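Mandelate racemase/muconate lactonizing enzyme/Enolase superfamily (Rhodobacter sphaeroides, PDB 2HZG) belongs to the enolase superfamily, pairing an enolase-type N-terminal domain with a TIM-barrel-like domain, and carries bound sodium ions. Local coordinates at residues Phe306-Ala311 against Leu339-Asp344. Sequence-based numbering, arbitrary orientation.
Sequences FTSHLA and LDITGD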
loop_
_atom_site.group_PDB
_atom_site.type_symbol
_atom_site.label_atom_id
_atom_site.label_comp_id
_atom_site.label_asym_id
_atom_site.label_seq_id
_atom_site.Cartn_x
_atom_site.Cartn_y
_atom_site.Cartn_z
ATOM N N PHE A 306 16.646 8.436 6.498
ATOM C CA PHE A 306 17.900 8.074 5.841
ATOM C C PHE A 306 18.317 9.137 4.799
ATOM O O PHE A 306 19.229 8.916 3.992
ATOM C CB PHE A 306 17.787 6.663 5.199
ATOM C CG PHE A 306 19.105 5.913 5.132
ATOM C CD1 PHE A 306 19.762 5.515 6.305
ATOM C CD2 PHE A 306 19.678 5.591 3.901
ATOM C CE1 PHE A 306 20.949 4.806 6.249
ATOM C CE2 PHE A 306 20.904 4.894 3.833
ATOM C CZ PHE A 306 21.535 4.513 5.016
ATOM N N THR A 307 17.658 10.292 4.826
ATOM C CA THR A 307 17.755 11.223 3.702
ATOM C C THR A 307 18.129 12.658 4.147
ATOM O O THR A 307 19.037 12.817 4.979
ATOM C CB THR A 307 16.467 11.155 2.822
ATOM O OG1 THR A 307 15.329 11.439 3.644
ATOM C CG2 THR A 307 16.308 9.755 2.234
ATOM N N SER A 308 17.474 13.683 3.593
ATOM C CA SER A 308 17.848 15.093 3.837
ATOM C C SER A 308 17.545 15.560 5.274
ATOM O O SER A 308 16.856 14.894 6.037
ATOM C CB SER A 308 17.118 16.020 2.860
ATOM O OG SER A 308 15.745 16.145 3.253
ATOM N N HIS A 309 18.022 16.744 5.637
ATOM C CA HIS A 309 17.620 17.292 6.934
ATOM C C HIS A 309 16.199 17.834 6.930
ATOM O O HIS A 309 15.622 17.983 7.982
ATOM C CB HIS A 309 18.607 18.337 7.449
ATOM C CG HIS A 309 19.849 17.733 8.022
ATOM N ND1 HIS A 309 20.532 18.291 9.079
ATOM C CD2 HIS A 309 20.516 16.597 7.700
ATOM C CE1 HIS A 309 21.574 17.534 9.378
ATOM N NE2 HIS A 309 21.590 16.502 8.555
ATOM N N LEU A 310 15.631 18.106 5.759
ATOM C CA LEU A 310 14.197 18.437 5.708
ATOM C C LEU A 310 13.352 17.237 6.191
ATOM O O LEU A 310 12.454 17.389 7.015
ATOM C CB LEU A 310 13.774 18.887 4.307
ATOM C CG LEU A 310 12.286 19.268 4.133
ATOM C CD1 LEU A 310 11.927 20.517 4.979
ATOM C CD2 LEU A 310 11.943 19.454 2.642
ATOM N N ALA A 311 13.667 16.055 5.661
ATOM C CA ALA A 311 13.080 14.776 6.115
ATOM C C ALA A 311 13.380 14.524 7.585
ATOM O O ALA A 311 12.494 14.108 8.330
ATOM C CB ALA A 311 13.597 13.612 5.248
ATOM N N LEU A 339 22.222 16.038 1.315
ATOM C CA LEU A 339 22.976 17.153 1.916
ATOM C C LEU A 339 22.569 18.499 1.301
ATOM O O LEU A 339 22.342 19.471 2.027
ATOM C CB LEU A 339 24.505 16.939 1.770
ATOM C CG LEU A 339 25.138 15.711 2.459
ATOM C CD1 LEU A 339 26.635 15.580 2.149
ATOM C CD2 LEU A 339 24.932 15.757 3.981
ATOM N N ASP A 340 22.451 18.548 -0.024
ATOM C CA ASP A 340 22.278 19.831 -0.737
ATOM C C ASP A 340 20.860 20.357 -0.691
ATOM O O ASP A 340 20.628 21.545 -0.974
ATOM C CB ASP A 340 22.680 19.689 -2.202
ATOM C CG ASP A 340 24.186 19.514 -2.393
ATOM O OD1 ASP A 340 24.930 19.472 -1.375
ATOM O OD2 ASP A 340 24.602 19.391 -3.577
ATOM N N ILE A 341 19.912 19.485 -0.330
ATOM C CA ILE A 341 18.474 19.840 -0.368
ATOM C C ILE A 341 18.131 21.007 0.566
ATOM O O ILE A 341 17.294 21.842 0.239
ATOM C CB ILE A 341 17.552 18.593 -0.109
ATOM C CG1 ILE A 341 17.302 17.832 -1.432
ATOM C CG2 ILE A 341 16.198 19.010 0.548
ATOM C CD1 ILE A 341 16.637 16.390 -1.236
ATOM N N THR A 342 18.739 21.047 1.744
ATOM C CA THR A 342 18.529 22.189 2.627
ATOM C C THR A 342 19.776 23.079 2.656
ATOM O O THR A 342 20.923 22.578 2.580
ATOM C CB THR A 342 18.139 21.781 4.054
ATOM O OG1 THR A 342 19.149 20.935 4.609
ATOM C CG2 THR A 342 16.790 21.061 4.072
ATOM N N GLY A 343 19.549 24.391 2.745
ATOM C CA GLY A 343 20.649 25.364 2.772
ATOM C C GLY A 343 21.307 25.397 4.135
ATOM O O GLY A 343 22.530 25.488 4.245
ATOM N N ASP A 344 20.485 25.310 5.176
ATOM C CA ASP A 344 20.957 25.080 6.537
ATOM C C ASP A 344 20.672 23.633 6.965
ATOM O O ASP A 344 19.986 22.879 6.252
ATOM C CB ASP A 344 20.369 26.102 7.525
ATOM C CG ASP A 344 18.843 26.314 7.358
ATOM O OD1 ASP A 344 18.205 25.684 6.471
ATOM O OD2 ASP A 344 18.299 27.146 8.127
HETATM O O HOH W 1 19.749 18.259 4.086
#
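Ile341 turns its CG2 branch onto Ser308: Ile341 CG2 lies 3.9 Å from Ser308 CB and 4.5 Å from Leu310 CB. Chi1 of -86°, measured to CG1, leaves CG2 anti to the backbone N, and from there the methyl meets Ser308, at the start of helix 309-316, while the same side chain also touches Ala28 and Leu30 of strand 27-35. Ser308 is the N-cap of that helix; its OG takes the N-H of Ala311 almost straight on (Ala311 N to Ser308 OG 3.2 Å, 175° at the hydrogen) and is also hydrogen-bonded to Glu43. The contact joins the helical elements that follow the seventh and eighth strands of the eight-stranded barrel, 300-303 and 327-331, beside strands 27-35 and 38-44 of the N-terminal domain. Thr342 comes next and splits its branches. Thr342 CG2 packs 3.7 Å from Leu310 CB, whereas Thr342 OG1 donates to Asp344 O at 2.7 Å and accepts from a water. The bridge continues to the helix start, where the water accepts from His309 N at 2.8 Å. Asp344, whose carbonyl thereby anchors Thr342, directs its carboxylate OD1 to Gln365 N.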